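PDB 1QV9: F420-dependent methylenetetrahydromethanopterin dehydrogenase from Methanopyrus kandleri, which catalyses the reversible, F420-dependent reduction of methenyl- to methylenetetrahydromethanopterin, a one-carbon step in methanogenesis from carbon dioxide. Local coordinates for residues 250-253 / 254-258; 147-151 / 152-156; 239-242 / 243-246. All blocks are in the same frame, centred on the assembly; numbering follows the deposited sequence.

Overall arrangement
All three contacts are local, and interactions 1 and 3 share helix 227-257 of the helix bundle. Along the chain interaction 2 comes first, at the bend between helices 134-150 and 153-169; interaction 3 follows in the middle of helix 227-257, and interaction 1 closes that helix. The centres of interactions 1 and 3 lie about 17 Å apart, those of 1 and 2 about 14 Å, and those of 2 and 3 about 15 Å. Interactions 2 and 3 touch directly, Val-147 CG2 packing 3.5 Å from Ala-245 N. All three also meet the fourth subunit of the hexamer, so these short segments contribute both to packing within the chain and to contacts between subunits.

Interaction 1. Residues 250-253 / 254-258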
ATOM      1  N   GLU A 250      -3.506  -8.616  -5.623  1.00 12.16           N
ATOM      2  CA  GLU A 250      -4.572  -8.557  -4.628  1.00 14.06           C
ATOM      3  C   GLU A 250      -5.448  -9.805  -4.689  1.00 15.38           C
ATOM      4  O   GLU A 250      -5.893 -10.307  -3.643  1.00 16.30           O
ATOM      5  CB  GLU A 250      -5.479  -7.336  -4.854  1.00 20.58           C
ATOM      6  CG  GLU A 250      -4.878  -6.055  -4.421  1.00 21.95           C
ATOM      7  CD  GLU A 250      -5.887  -4.887  -4.433  1.00 26.57           C
ATOM      8  OE1 GLU A 250      -7.104  -5.081  -4.697  1.00 25.33           O
ATOM      9  OE2 GLU A 250      -5.440  -3.765  -4.161  1.00 28.87           O
ATOM     10  N   ALA A 251      -5.717 -10.298  -5.888  1.00 16.64           N
ATOM     11  CA  ALA A 251      -6.557 -11.488  -6.027  1.00 16.79           C
ATOM     12  C   ALA A 251      -5.841 -12.649  -5.383  1.00 17.39           C
ATOM     13  O   ALA A 251      -6.456 -13.434  -4.629  1.00 16.75           O
ATOM     14  CB  ALA A 251      -6.810 -11.794  -7.509  1.00 16.80           C
ATOM     15  N   ARG A 252      -4.544 -12.783  -5.655  1.00 14.51           N
ATOM     16  CA  ARG A 252      -3.837 -13.927  -5.079  1.00 14.16           C
ATOM     17  C   ARG A 252      -3.793 -13.815  -3.554  1.00 14.30           C
ATOM     18  O   ARG A 252      -3.942 -14.869  -2.852  1.00 14.83           O
ATOM     19  CB  ARG A 252      -2.448 -14.032  -5.656  1.00 14.12           C
ATOM     20  CG  ARG A 252      -1.727 -15.330  -5.233  1.00 19.38           C
ATOM     21  CD  ARG A 252      -0.787 -15.668  -6.281  1.00 24.42           C
ATOM     22  NE  ARG A 252      -0.085 -16.951  -6.128  1.00 21.72           N
ATOM     23  CZ  ARG A 252      -0.461 -18.106  -6.667  1.00 18.41           C
ATOM     24  NH1 ARG A 252       0.318 -19.164  -6.487  1.00 16.42           N
ATOM     25  NH2 ARG A 252      -1.563 -18.250  -7.397  1.00 20.53           N
ATOM     26  N   GLU A 253      -3.583 -12.617  -3.003  1.00 12.97           N
ATOM     27  CA  GLU A 253      -3.548 -12.474  -1.543  1.00 13.49           C
ATOM     28  C   GLU A 253      -4.915 -12.852  -0.940  1.00 17.85           C
ATOM     29  O   GLU A 253      -4.957 -13.371   0.163  1.00 16.86           O
ATOM     30  CB  GLU A 253      -3.127 -11.062  -1.112  1.00 17.07           C
ATOM     31  CG  GLU A 253      -1.651 -10.758  -1.439  1.00 16.63           C
ATOM     32  CD  GLU A 253      -0.633 -11.682  -0.737  1.00 17.37           C
ATOM     33  OE1 GLU A 253       0.236 -12.265  -1.419  1.00 20.59           O
ATOM     34  OE2 GLU A 253      -0.700 -11.765   0.494  1.00 21.39           O
ATOM     35  N   LEU A 254      -6.020 -12.602  -1.642  1.00 13.72           N
ATOM     36  CA  LEU A 254      -7.351 -12.978  -1.143  1.00 14.77           C
ATOM     37  C   LEU A 254      -7.421 -14.507  -1.078  1.00 17.83           C
ATOM     38  O   LEU A 254      -7.986 -15.062  -0.116  1.00 18.02           O
ATOM     39  CB  LEU A 254      -8.485 -12.463  -2.054  1.00 16.51           C
ATOM     40  CG  LEU A 254      -8.850 -11.000  -1.836  1.00 18.49           C
ATOM     41  CD1 LEU A 254      -9.834 -10.596  -2.908  1.00 21.00           C
ATOM     42  CD2 LEU A 254      -9.456 -10.767  -0.452  1.00 22.87           C
ATOM     43  N   GLU A 255      -6.860 -15.192  -2.065  1.00 15.85           N
ATOM     44  CA  GLU A 255      -6.894 -16.659  -2.009  1.00 14.71           C
ATOM     45  C   GLU A 255      -6.044 -17.096  -0.848  1.00 17.48           C
ATOM     46  O   GLU A 255      -6.401 -18.060  -0.140  1.00 17.73           O
ATOM     47  CB  GLU A 255      -6.399 -17.283  -3.306  1.00 16.72           C
ATOM     48  CG  GLU A 255      -7.351 -17.029  -4.508  1.00 17.12           C
ATOM     49  CD  GLU A 255      -8.687 -17.775  -4.401  1.00 20.13           C
ATOM     50  OE1 GLU A 255      -8.772 -18.954  -4.830  1.00 18.12           O
ATOM     51  OE2 GLU A 255      -9.647 -17.172  -3.874  1.00 21.83           O
ATOM     52  N   LYS A 256      -4.922 -16.416  -0.606  1.00 14.10           N
ATOM     53  CA  LYS A 256      -4.104 -16.821   0.546  1.00 13.96           C
ATOM     54  C   LYS A 256      -4.892 -16.647   1.853  1.00 15.29           C
ATOM     55  O   LYS A 256      -4.787 -17.491   2.772  1.00 16.40           O
ATOM     56  CB  LYS A 256      -2.802 -16.001   0.638  1.00 13.00           C
ATOM     57  CG  LYS A 256      -1.792 -16.336  -0.465  1.00 13.43           C
ATOM     58  CD  LYS A 256      -0.541 -15.470  -0.305  1.00 12.63           C
ATOM     59  CE  LYS A 256       0.422 -15.699  -1.434  1.00 18.02           C
ATOM     60  NZ  LYS A 256       1.597 -14.734  -1.299  1.00 20.92           N
ATOM     61  N   SER A 257      -5.674 -15.581   1.981  1.00 13.41           N
ATOM     62  CA  SER A 257      -6.428 -15.362   3.214  1.00 15.34           C
ATOM     63  C   SER A 257      -7.405 -16.485   3.486  1.00 19.33           C
ATOM     64  O   SER A 257      -7.743 -16.751   4.653  1.00 20.66           O
ATOM     65  CB  SER A 257      -7.158 -14.011   3.181  1.00 20.21           C
ATOM     66  OG  SER A 257      -8.318 -14.051   2.385  1.00 25.14           O
ATOM     67  N   ASN A 258      -7.854 -17.144   2.431  1.00 19.30           N
ATOM     68  CA  ASN A 258      -8.790 -18.258   2.582  1.00 20.05           C
ATOM     69  C   ASN A 258      -8.106 -19.612   2.531  1.00 17.51           C
ATOM     70  O   ASN A 258      -8.802 -20.631   2.497  1.00 19.73           O
ATOM     71  CB  ASN A 258      -9.825 -18.201   1.483  1.00 19.75           C
ATOM     72  CG  ASN A 258     -10.830 -17.115   1.706  1.00 29.16           C
ATOM     73  OD1 ASN A 258     -11.491 -17.077   2.744  1.00 38.49           O
ATOM     74  ND2 ASN A 258     -10.966 -16.233   0.748  1.00 29.18           N
TER
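Leu-254, in the last turns of helix 227-257, donates its N to Glu-250 O at 3.0 Å, while its CB rests against Ala-251 O. One residue on, Glu-255 N reaches Ala-251 O in the same i to i+4 pattern, and its carboxylate turns away to meet the backbone N atoms of Glu-195 and Asn-196. Lys-256 carries the main side-chain contact. Its chain runs extended beyond CG and brings NZ to Glu-253 OE1 at 2.8 Å, on the syn side and 24° out of the carboxylate plane; Glu-253 meets it by bending at chi2 (-61°). The same NZ bridges Glu-239 of the fourth subunit, and Glu-253 OE2 pairs with Lys-202 of the second. An alanine in place of Glu-253 would probably cost Lys-256 and that Lys-202 one carboxylate partner each. Ser-257 N bonds to Glu-253 O at 3.0 Å, whereas its OG turns back to Leu-254 O at 2.7 Å. That carbonyl also accepts Asn-258 N, at 3.3 Å, where the backbone leaves helical geometry. Ser-257 meets Ser-257 of the second and third subunits. Leu-254 packs against Tyr-198 and Ala-251 against Ala-199, both on helix 197-223 of the same chain, which runs alongside.

Interaction 2. Residues 147-151 / 152-156; sequences VLAAT and GVFRV
Leu-148 and Phe-154 meet across a sharp glycine-centred bend that joins helix 134-150 to helix 153-169. Gly-152 is both the first residue to leave the helical backbone of the former and the N-cap of the latter. Its phi is positive (97°), and a CB built there would stand only 2.4 Å from Thr-151 O, which favours glycine sterically. Two backbone hydrogen bonds hold the bend: Gly-152 N to Ala-149 O, and Phe-154 N to Leu-148 O, each 3.0 Å, the donor standing above the acceptor's carbonyl plane in both. The apolar contacts lie beside them. Leu-148 CB sits over one face of the Phe-154 ring as a CH-pi contact, 3.6 Å from the centroid and 20° off the normal, displaced toward the rim. Ala-149 CB approaches Phe-154 CD1 at 3.8 Å, while Leu-148 CD2 turns to Val-153 CG1. Beyond the segments, Thr-16 touches both Leu-148 and Phe-154, and Ala-138 of the fourth subunit packs against Phe-154. One side-chain hydrogen bond lies just before the bend: with chi1 at 61°, Thr-151 OG1 donates to Val-147 O at 2.7 Å, from the face of that carbonyl opposite the one approached by Thr-151 N.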
ATOM      1  N   VAL A 147       0.434 -10.549 -14.178  1.00 11.84           N
ATOM      2  CA  VAL A 147      -0.976 -10.571 -14.549  1.00 11.76           C
ATOM      3  C   VAL A 147      -1.374 -11.915 -15.153  1.00 10.01           C
ATOM      4  O   VAL A 147      -2.352 -12.532 -14.706  1.00 13.84           O
ATOM      5  CB  VAL A 147      -1.267  -9.436 -15.570  1.00 12.08           C
ATOM      6  CG1 VAL A 147      -2.704  -9.610 -16.185  1.00 14.26           C
ATOM      7  CG2 VAL A 147      -1.135  -8.091 -14.884  1.00 15.03           C
ATOM      8  N   LEU A 148      -0.631 -12.376 -16.149  1.00 11.34           N
ATOM      9  CA  LEU A 148      -1.010 -13.632 -16.820  1.00 12.64           C
ATOM     10  C   LEU A 148      -0.945 -14.840 -15.884  1.00 13.17           C
ATOM     11  O   LEU A 148      -1.743 -15.788 -16.017  1.00 14.45           O
ATOM     12  CB  LEU A 148      -0.144 -13.848 -18.073  1.00 14.19           C
ATOM     13  CG  LEU A 148      -0.292 -12.708 -19.094  1.00 14.52           C
ATOM     14  CD1 LEU A 148       0.587 -12.987 -20.275  1.00 17.15           C
ATOM     15  CD2 LEU A 148      -1.758 -12.613 -19.570  1.00 19.06           C
ATOM     16  N   ALA A 149      -0.039 -14.803 -14.920  1.00 14.14           N
ATOM     17  CA  ALA A 149       0.086 -15.930 -13.992  1.00 14.04           C
ATOM     18  C   ALA A 149      -0.971 -15.879 -12.912  1.00 12.39           C
ATOM     19  O   ALA A 149      -1.769 -16.817 -12.786  1.00 14.62           O
ATOM     20  CB  ALA A 149       1.500 -15.921 -13.368  1.00 14.08           C
ATOM     21  N   ALA A 150      -1.018 -14.798 -12.139  1.00 12.79           N
ATOM     22  CA  ALA A 150      -1.941 -14.707 -11.013  1.00 11.59           C
ATOM     23  C   ALA A 150      -3.424 -14.671 -11.361  1.00 13.58           C
ATOM     24  O   ALA A 150      -4.256 -14.969 -10.518  1.00 16.79           O
ATOM     25  CB  ALA A 150      -1.536 -13.530 -10.091  1.00 14.33           C
ATOM     26  N   THR A 151      -3.763 -14.277 -12.592  1.00 13.47           N
ATOM     27  CA  THR A 151      -5.192 -14.285 -12.976  1.00 13.42           C
ATOM     28  C   THR A 151      -5.609 -15.684 -13.417  1.00 15.30           C
ATOM     29  O   THR A 151      -6.818 -15.959 -13.542  1.00 16.89           O
ATOM     30  CB  THR A 151      -5.469 -13.324 -14.145  1.00 13.76           C
ATOM     31  OG1 THR A 151      -4.700 -13.741 -15.276  1.00 14.98           O
ATOM     32  CG2 THR A 151      -5.165 -11.867 -13.714  1.00 15.33           C
ATOM     33  N   GLY A 152      -4.630 -16.558 -13.644  1.00 14.41           N
ATOM     34  CA  GLY A 152      -4.950 -17.908 -14.086  1.00 16.01           C
ATOM     35  C   GLY A 152      -4.871 -18.122 -15.582  1.00 18.79           C
ATOM     36  O   GLY A 152      -5.107 -19.240 -16.063  1.00 17.41           O
ATOM     37  N   VAL A 153      -4.516 -17.084 -16.352  1.00 14.53           N
ATOM     38  CA  VAL A 153      -4.414 -17.259 -17.791  1.00 15.20           C
ATOM     39  C   VAL A 153      -3.376 -18.329 -18.163  1.00 16.05           C
ATOM     40  O   VAL A 153      -3.601 -19.115 -19.084  1.00 15.53           O
ATOM     41  CB  VAL A 153      -4.047 -15.918 -18.508  1.00 15.58           C
ATOM     42  CG1 VAL A 153      -3.630 -16.167 -19.970  1.00 16.73           C
ATOM     43  CG2 VAL A 153      -5.246 -14.979 -18.423  1.00 17.69           C
ATOM     44  N   PHE A 154      -2.236 -18.358 -17.451  1.00 16.80           N
ATOM     45  CA  PHE A 154      -1.214 -19.351 -17.770  1.00 14.43           C
ATOM     46  C   PHE A 154      -1.710 -20.772 -17.459  1.00 13.74           C
ATOM     47  O   PHE A 154      -1.188 -21.720 -18.059  1.00 16.38           O
ATOM     48  CB  PHE A 154       0.099 -19.066 -16.996  1.00 14.65           C
ATOM     49  CG  PHE A 154       0.957 -17.967 -17.604  1.00 14.56           C
ATOM     50  CD1 PHE A 154       1.912 -17.340 -16.826  1.00 15.36           C
ATOM     51  CD2 PHE A 154       0.808 -17.583 -18.918  1.00 18.19           C
ATOM     52  CE1 PHE A 154       2.723 -16.333 -17.352  1.00 15.23           C
ATOM     53  CE2 PHE A 154       1.626 -16.555 -19.453  1.00 15.41           C
ATOM     54  CZ  PHE A 154       2.568 -15.954 -18.658  1.00 15.42           C
ATOM     55  N   ARG A 155      -2.653 -20.912 -16.533  1.00 16.20           N
ATOM     56  CA  ARG A 155      -3.151 -22.259 -16.244  1.00 17.41           C
ATOM     57  C   ARG A 155      -3.989 -22.733 -17.428  1.00 17.14           C
ATOM     58  O   ARG A 155      -4.031 -23.926 -17.724  1.00 17.84           O
ATOM     59  CB  ARG A 155      -3.978 -22.321 -14.946  1.00 16.51           C
ATOM     60  CG  ARG A 155      -3.877 -23.713 -14.266  1.00 19.84           C
ATOM     61  CD  ARG A 155      -4.721 -23.823 -13.042  1.00 20.14           C
ATOM     62  NE  ARG A 155      -4.476 -22.792 -12.035  1.00 20.50           N
ATOM     63  CZ  ARG A 155      -3.450 -22.785 -11.198  1.00 16.98           C
ATOM     64  NH1 ARG A 155      -3.328 -21.806 -10.333  1.00 20.84           N
ATOM     65  NH2 ARG A 155      -2.569 -23.760 -11.219  1.00 23.68           N
ATOM     66  N   VAL A 156      -4.683 -21.826 -18.115  1.00 15.24           N
ATOM     67  CA  VAL A 156      -5.459 -22.221 -19.289  1.00 15.58           C
ATOM     68  C   VAL A 156      -4.495 -22.754 -20.373  1.00 17.75           C
ATOM     69  O   VAL A 156      -4.764 -23.745 -21.069  1.00 17.93           O
ATOM     70  CB  VAL A 156      -6.221 -21.013 -19.887  1.00 17.03           C
ATOM     71  CG1 VAL A 156      -6.993 -21.426 -21.117  1.00 19.61           C
ATOM     72  CG2 VAL A 156      -7.189 -20.434 -18.834  1.00 17.67           C
TER

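Interaction 3. Residues 239-242 / 243-246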
ATOM      1  N   GLU A 239       1.878   2.492 -16.982  1.00 13.56           N
ATOM      2  CA  GLU A 239       1.295   2.716 -15.656  1.00 13.27           C
ATOM      3  C   GLU A 239       0.032   1.850 -15.506  1.00 15.58           C
ATOM      4  O   GLU A 239      -0.246   1.350 -14.413  1.00 14.85           O
ATOM      5  CB  GLU A 239       0.938   4.195 -15.400  1.00 12.95           C
ATOM      6  CG  GLU A 239       2.141   5.144 -15.436  1.00 15.03           C
ATOM      7  CD  GLU A 239       3.102   5.013 -14.246  1.00 19.20           C
ATOM      8  OE1 GLU A 239       4.264   5.468 -14.395  1.00 18.39           O
ATOM      9  OE2 GLU A 239       2.677   4.489 -13.172  1.00 18.11           O
HETATM   10  N   MSE A 240      -0.752   1.685 -16.573  1.00 13.57           N
HETATM   11  CA  MSE A 240      -1.955   0.836 -16.513  1.00 13.45           C
HETATM   12  C   MSE A 240      -1.560  -0.602 -16.187  1.00 11.67           C
HETATM   13  O   MSE A 240      -2.213  -1.229 -15.334  1.00 15.97           O
HETATM   14  CB  MSE A 240      -2.683   0.859 -17.850  1.00 17.89           C
HETATM   15  CG  MSE A 240      -3.276   2.210 -18.087  1.00 13.26           C
HETATM   16 SE   MSE A 240      -3.939   2.352 -19.958  1.00 19.70          SE
HETATM   17  CE  MSE A 240      -5.394   1.084 -19.821  1.00 19.99           C
HETATM   18  N   MSE A 241      -0.540  -1.094 -16.875  1.00 13.83           N
HETATM   19  CA  MSE A 241      -0.119  -2.490 -16.685  1.00 13.30           C
HETATM   20  C   MSE A 241       0.401  -2.718 -15.263  1.00 12.95           C
HETATM   21  O   MSE A 241       0.162  -3.799 -14.688  1.00 14.10           O
HETATM   22  CB  MSE A 241       0.920  -2.892 -17.719  1.00 13.70           C
HETATM   23  CG  MSE A 241       1.266  -4.378 -17.676  1.00 14.07           C
HETATM   24 SE   MSE A 241      -0.249  -5.595 -18.088  1.00 17.78          SE
HETATM   25  CE  MSE A 241      -0.286  -5.310 -20.035  1.00 15.18           C
ATOM     26  N   ARG A 242       1.085  -1.728 -14.705  1.00 13.47           N
ATOM     27  CA  ARG A 242       1.580  -1.860 -13.317  1.00 12.85           C
ATOM     28  C   ARG A 242       0.370  -2.003 -12.368  1.00 15.06           C
ATOM     29  O   ARG A 242       0.407  -2.801 -11.414  1.00 15.01           O
ATOM     30  CB  ARG A 242       2.444  -0.640 -12.957  1.00 14.52           C
ATOM     31  CG  ARG A 242       2.779  -0.485 -11.476  1.00 14.95           C
ATOM     32  CD  ARG A 242       3.847   0.599 -11.362  1.00 14.66           C
ATOM     33  NE  ARG A 242       4.200   0.866  -9.963  1.00 15.22           N
ATOM     34  CZ  ARG A 242       3.528   1.695  -9.167  1.00 14.55           C
ATOM     35  NH1 ARG A 242       3.919   1.884  -7.896  1.00 16.93           N
ATOM     36  NH2 ARG A 242       2.468   2.375  -9.619  1.00 16.06           N
ATOM     37  N   LYS A 243      -0.730  -1.282 -12.597  1.00 13.41           N
ATOM     38  CA  LYS A 243      -1.911  -1.428 -11.743  1.00 13.38           C
ATOM     39  C   LYS A 243      -2.657  -2.742 -11.984  1.00 14.55           C
ATOM     40  O   LYS A 243      -3.285  -3.283 -11.073  1.00 14.72           O
ATOM     41  CB  LYS A 243      -2.880  -0.244 -11.921  1.00 15.52           C
ATOM     42  CG  LYS A 243      -2.299   1.021 -11.266  1.00 18.34           C
ATOM     43  CD  LYS A 243      -1.938   0.757  -9.782  1.00 23.94           C
ATOM     44  CE  LYS A 243      -1.568   2.020  -8.996  1.00 28.36           C
ATOM     45  NZ  LYS A 243      -0.329   2.597  -9.514  1.00 36.77           N
ATOM     46  N   ALA A 244      -2.631  -3.239 -13.224  1.00 12.17           N
ATOM     47  CA  ALA A 244      -3.251  -4.521 -13.498  1.00 11.14           C
ATOM     48  C   ALA A 244      -2.462  -5.574 -12.682  1.00 13.01           C
ATOM     49  O   ALA A 244      -3.089  -6.474 -12.139  1.00 14.26           O
ATOM     50  CB  ALA A 244      -3.214  -4.855 -15.033  1.00 11.93           C
ATOM     51  N   ALA A 245      -1.134  -5.460 -12.604  1.00 13.30           N
ATOM     52  CA  ALA A 245      -0.362  -6.485 -11.817  1.00 11.68           C
ATOM     53  C   ALA A 245      -0.758  -6.376 -10.349  1.00 14.36           C
ATOM     54  O   ALA A 245      -0.814  -7.395  -9.624  1.00 14.82           O
ATOM     55  CB  ALA A 245       1.136  -6.244 -11.950  1.00 13.14           C
ATOM     56  N   GLU A 246      -1.005  -5.158  -9.857  1.00 13.87           N
ATOM     57  CA  GLU A 246      -1.391  -4.990  -8.457  1.00 13.32           C
ATOM     58  C   GLU A 246      -2.749  -5.658  -8.203  1.00 14.46           C
ATOM     59  O   GLU A 246      -2.974  -6.270  -7.149  1.00 16.07           O
ATOM     60  CB  GLU A 246      -1.447  -3.498  -8.119  1.00 16.37           C
ATOM     61  CG  GLU A 246      -1.749  -3.160  -6.688  1.00 29.23           C
ATOM     62  CD  GLU A 246      -1.967  -1.670  -6.547  1.00 36.98           C
ATOM     63  OE1 GLU A 246      -1.080  -0.920  -7.004  1.00 41.35           O
ATOM     64  OE2 GLU A 246      -3.016  -1.261  -6.013  1.00 39.93           O
TER
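Arg-242 and Lys-243 run side by side, pointing the same way, and their ends close to 2.8 Å between Arg-242 NH2 and Lys-243 NZ. Both atoms are donors, so this is no hydrogen bond. The closeness is probably tolerated because NH2 and NZ each form a salt bridge with OE1 of Glu-250 of the fifth subunit, whose charge would offset the two positive ones. The side chains reach it by different routes. In Arg-242, CG lies trans to the backbone N (chi1 167°) and the chain stays extended as far as NE, whereas Lys-243 bends at chi2 (-54°) and again at chi4, bringing NZ up to the guanidinium at an oblique angle.

The backbone beneath sets the spacing of these groups. Lys-243 N bonds to Glu-239 O, Ala-244 N to Met-240 O, Ala-245 N to Met-241 O and Glu-246 N to Arg-242 O, at 2.9 to 3.2 Å. Four successive i to i+4 bonds thus leave the helix unbroken. Along another side, the selenium SE of selenomethionine Met-241 lies 4.3 Å from Ala-244 CB.

Farther out, Arg-242 NH1 bridges Asp-249 of the fourth subunit, Glu-239 pairs with Lys-256 of the fourth and Lys-202 of the fifth, and Glu-246 meets Lys-243 of the fifth. Much of the apolar side faces the chain's own helices: Met-241 touches Tyr-140 and Ala-244 touches Val-147 on helix 134-150, while selenomethionine Met-240 reaches Ile-209 on helix 197-223. The arrangement is that of a bundle helix whose apolar residues pack mainly on its own chain's helices while its charged residues bridge to other subunits of the trimer of dimers.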